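Local coordinates for hypothetical protein (Nitrosomonas europaea, PDB 2ODK) that probably acts as the Phd/YefM-family antitoxin component of a type II toxin-antitoxin system, at residues M3-A11 with P27-E36. Numbering follows the deposited sequence.
Sequences MHVWPVQDA and PQIVSRRGAE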
loop_
_atom_site.group_PDB
_atom_site.type_symbol
_atom_site.label_atom_id
_atom_site.label_comp_id
_atom_site.label_asym_id
_atom_site.label_seq_id
_atom_site.Cartn_x
_atom_site.Cartn_y
_atom_site.Cartn_z
HETATM N N MSE A 3 -4.656 3.937 9.696
HETATM C CA MSE A 3 -3.389 3.344 10.214
HETATM C C MSE A 3 -3.698 2.126 11.106
HETATM O O MSE A 3 -2.886 1.767 11.958
HETATM C CB MSE A 3 -2.534 4.378 10.972
HETATM C CG MSE A 3 -1.947 5.533 10.122
HETATM SE SE MSE A 3 -0.691 5.027 8.713
HETATM C CE MSE A 3 -0.013 6.821 8.298
ATOM N N HIS A 4 -4.870 1.513 10.923
ATOM C CA HIS A 4 -5.075 0.119 11.346
ATOM C C HIS A 4 -3.943 -0.706 10.735
ATOM O O HIS A 4 -3.422 -0.345 9.641
ATOM C CB HIS A 4 -6.419 -0.409 10.848
ATOM C CG HIS A 4 -6.707 -1.832 11.237
ATOM N ND1 HIS A 4 -6.917 -2.226 12.545
ATOM C CD2 HIS A 4 -6.804 -2.959 10.488
ATOM C CE1 HIS A 4 -7.126 -3.532 12.583
ATOM N NE2 HIS A 4 -7.067 -4.002 11.348
ATOM N N VAL A 5 -3.581 -1.792 11.424
ATOM C CA VAL A 5 -2.458 -2.654 11.037
ATOM C C VAL A 5 -2.969 -4.038 10.701
ATOM O O VAL A 5 -3.620 -4.719 11.532
ATOM C CB VAL A 5 -1.387 -2.810 12.187
ATOM C CG1 VAL A 5 -0.213 -3.649 11.693
ATOM C CG2 VAL A 5 -0.911 -1.439 12.672
ATOM N N TRP A 6 -2.628 -4.476 9.489
ATOM C CA TRP A 6 -3.063 -5.760 8.955
ATOM C C TRP A 6 -1.865 -6.707 8.764
ATOM O O TRP A 6 -0.973 -6.398 7.968
ATOM C CB TRP A 6 -3.624 -5.507 7.546
ATOM C CG TRP A 6 -4.802 -4.585 7.487
ATOM C CD1 TRP A 6 -4.811 -3.218 7.665
ATOM C CD2 TRP A 6 -6.138 -4.960 7.139
ATOM N NE1 TRP A 6 -6.085 -2.724 7.458
ATOM C CE2 TRP A 6 -6.918 -3.772 7.139
ATOM C CE3 TRP A 6 -6.752 -6.183 6.825
ATOM C CZ2 TRP A 6 -8.294 -3.777 6.839
ATOM C CZ3 TRP A 6 -8.127 -6.181 6.505
ATOM C CH2 TRP A 6 -8.875 -4.991 6.531
ATOM N N PRO A 7 -1.861 -7.871 9.472
ATOM C CA PRO A 7 -0.870 -8.891 9.134
ATOM C C PRO A 7 -0.972 -9.257 7.667
ATOM O O PRO A 7 -2.079 -9.279 7.097
ATOM C CB PRO A 7 -1.279 -10.088 10.014
ATOM C CG PRO A 7 -1.940 -9.392 11.222
ATOM C CD PRO A 7 -2.753 -8.300 10.562
ATOM N N VAL A 8 0.164 -9.619 7.078
ATOM C CA VAL A 8 0.213 -9.938 5.641
ATOM C C VAL A 8 -0.891 -10.906 5.192
ATOM O O VAL A 8 -1.553 -10.685 4.160
ATOM C CB VAL A 8 1.650 -10.367 5.211
ATOM C CG1 VAL A 8 2.081 -11.646 5.938
ATOM C CG2 VAL A 8 1.710 -10.513 3.684
ATOM N N GLN A 9 -1.088 -11.980 5.952
ATOM C CA GLN A 9 -2.064 -12.967 5.528
ATOM C C GLN A 9 -3.516 -12.457 5.577
ATOM O O GLN A 9 -4.381 -12.925 4.808
ATOM C CB GLN A 9 -1.855 -14.270 6.339
ATOM C CG GLN A 9 -2.284 -14.173 7.790
ATOM C CD GLN A 9 -1.241 -13.547 8.757
ATOM O OE1 GLN A 9 -0.220 -12.955 8.390
ATOM N NE2 GLN A 9 -1.528 -13.714 10.046
ATOM N N ASP A 10 -3.770 -11.483 6.458
ATOM C CA ASP A 10 -5.096 -10.915 6.595
ATOM C C ASP A 10 -5.354 -9.861 5.509
ATOM O O ASP A 10 -6.463 -9.772 4.961
ATOM C CB ASP A 10 -5.276 -10.267 7.966
ATOM C CG ASP A 10 -5.189 -11.271 9.116
ATOM O OD1 ASP A 10 -5.295 -12.480 8.873
ATOM O OD2 ASP A 10 -5.033 -10.825 10.259
ATOM N N ALA A 11 -4.337 -9.040 5.220
ATOM C CA ALA A 11 -4.490 -8.104 4.106
ATOM C C ALA A 11 -4.740 -8.890 2.813
ATOM O O ALA A 11 -5.474 -8.407 1.923
ATOM C CB ALA A 11 -3.224 -7.230 3.983
ATOM N N PRO A 27 -4.576 5.741 5.041
ATOM C CA PRO A 27 -3.460 4.763 4.988
ATOM C C PRO A 27 -3.633 3.589 5.942
ATOM O O PRO A 27 -3.947 3.788 7.128
ATOM C CB PRO A 27 -2.254 5.609 5.358
ATOM C CG PRO A 27 -2.616 6.995 4.725
ATOM C CD PRO A 27 -4.089 7.137 5.016
ATOM N N GLN A 28 -3.432 2.386 5.414
ATOM C CA GLN A 28 -3.552 1.142 6.194
ATOM C C GLN A 28 -2.177 0.489 6.256
ATOM O O GLN A 28 -1.543 0.336 5.211
ATOM C CB GLN A 28 -4.536 0.177 5.502
ATOM C CG GLN A 28 -5.955 0.747 5.316
ATOM C CD GLN A 28 -6.650 0.937 6.647
ATOM O OE1 GLN A 28 -6.793 -0.014 7.429
ATOM N NE2 GLN A 28 -7.102 2.179 6.921
ATOM N N ILE A 29 -1.697 0.154 7.453
ATOM C CA ILE A 29 -0.379 -0.480 7.590
ATOM C C ILE A 29 -0.464 -1.985 7.394
ATOM O O ILE A 29 -1.457 -2.603 7.769
ATOM C CB ILE A 29 0.180 -0.160 8.974
ATOM C CG1 ILE A 29 0.403 1.363 9.060
ATOM C CG2 ILE A 29 1.504 -0.931 9.201
ATOM C CD1 ILE A 29 0.775 1.931 10.453
ATOM N N VAL A 30 0.568 -2.551 6.775
ATOM C CA VAL A 30 0.700 -3.995 6.655
ATOM C C VAL A 30 1.900 -4.438 7.490
ATOM O O VAL A 30 2.966 -3.820 7.393
ATOM C CB VAL A 30 0.995 -4.357 5.198
ATOM C CG1 VAL A 30 1.172 -5.880 5.028
ATOM C CG2 VAL A 30 -0.124 -3.823 4.304
ATOM N N SER A 31 1.739 -5.509 8.277
ATOM C CA SER A 31 2.841 -6.041 9.071
ATOM C C SER A 31 3.239 -7.456 8.627
ATOM O O SER A 31 2.432 -8.179 7.990
ATOM C CB SER A 31 2.430 -6.070 10.544
ATOM O OG SER A 31 1.324 -6.926 10.759
ATOM N N ARG A 32 4.490 -7.843 8.957
ATOM C CA ARG A 32 4.917 -9.245 8.877
ATOM C C ARG A 32 5.580 -9.476 10.203
ATOM O O ARG A 32 6.313 -8.614 10.677
ATOM C CB ARG A 32 5.971 -9.459 7.762
ATOM C CG ARG A 32 5.424 -9.393 6.339
ATOM C CD ARG A 32 6.430 -9.817 5.305
ATOM N NE ARG A 32 7.677 -9.075 5.297
ATOM C CZ ARG A 32 8.307 -8.746 4.175
ATOM N NH1 ARG A 32 7.720 -9.025 2.983
ATOM N NH2 ARG A 32 9.494 -8.116 4.264
ATOM N N ARG A 33 5.382 -10.663 10.759
ATOM C CA ARG A 33 6.034 -11.018 12.035
ATOM C C ARG A 33 5.689 -9.996 13.122
ATOM O O ARG A 33 6.488 -9.762 14.055
ATOM C CB ARG A 33 7.561 -11.172 11.875
ATOM C CG ARG A 33 7.994 -12.388 11.045
ATOM C CD ARG A 33 9.495 -12.535 11.194
ATOM N NE ARG A 33 10.090 -13.759 10.662
ATOM C CZ ARG A 33 10.148 -14.901 11.346
ATOM N NH1 ARG A 33 9.560 -14.934 12.549
ATOM N NH2 ARG A 33 10.809 -15.978 10.869
ATOM N N GLY A 34 4.520 -9.367 12.995
ATOM C CA GLY A 34 4.154 -8.411 14.047
ATOM C C GLY A 34 4.963 -7.146 14.027
ATOM O O GLY A 34 4.993 -6.418 15.042
ATOM N N ALA A 35 5.571 -6.833 12.869
ATOM C CA ALA A 35 6.354 -5.596 12.714
ATOM C C ALA A 35 5.777 -4.825 11.510
ATOM O O ALA A 35 5.520 -5.416 10.465
ATOM C CB ALA A 35 7.810 -5.888 12.409
ATOM N N GLU A 36 5.589 -3.518 11.661
ATOM C CA GLU A 36 5.068 -2.702 10.560
ATOM C C GLU A 36 6.073 -2.695 9.408
ATOM O O GLU A 36 7.299 -2.462 9.619
ATOM C CB GLU A 36 4.773 -1.288 11.082
ATOM C CG GLU A 36 3.696 -1.312 12.150
ATOM C CD GLU A 36 3.315 0.068 12.665
ATOM O OE1 GLU A 36 3.852 1.058 12.159
ATOM O OE2 GLU A 36 2.470 0.126 13.556
HETATM O O HOH W 1 -7.986 3.010 9.674
#
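Strand 5-7 pairs in parallel with strand 28-32, and Val5, Trp6 and Pro7 lie against Ile29, Val30 and Ser31. Helices 8-13 and 15-24 connect the two strands, a beta-alpha-beta crossover, and the pair forms the parallel part of the small mixed sheet of a Phd/YefM-type antitoxin domain. Strand 28-32 is the middle strand; a type I' turn from Arg32 to Ala35 leads it into antiparallel strand 35-42. His4 O accepts from Ile29 N at 2.8 Å, Ile29 O accepts from Trp6 N, and Trp6 O accepts from Ser31 N at 2.9 Å. A weak bond from Val8 N to Ser31 O ends the ladder where the first helix begins, with Pro7 as its N-cap.

One sheet face carries Val5, Ile29 and Ser31. Val5 CG1 reaches Ser31 OG at 3.7 Å, while CG2 leans on Ile29 CB. The selenium of Met3, a selenomethionine, packs on Pro27 CB at 3.7 Å and also touches Ile29 CG1. At the far end, Val8 CG1 meets Arg32 CG; Arg32 NH1 forms a salt bridge with Asp20 of the second subunit.

On the other face, Trp6 meets Phe18 of helix 15-24 edge-to-face and Val30 packs on the same residue. Gln28 bends at chi2 (-67°), which brings its amide back to the indole. Its NE2 bonds to Gly26 O and a water. Its OE1 accepts the N-H of Trp6 NE1 at 2.8 Å, nearly straight (173°), through an in-plane lone pair, with amide and ring planes 79° apart.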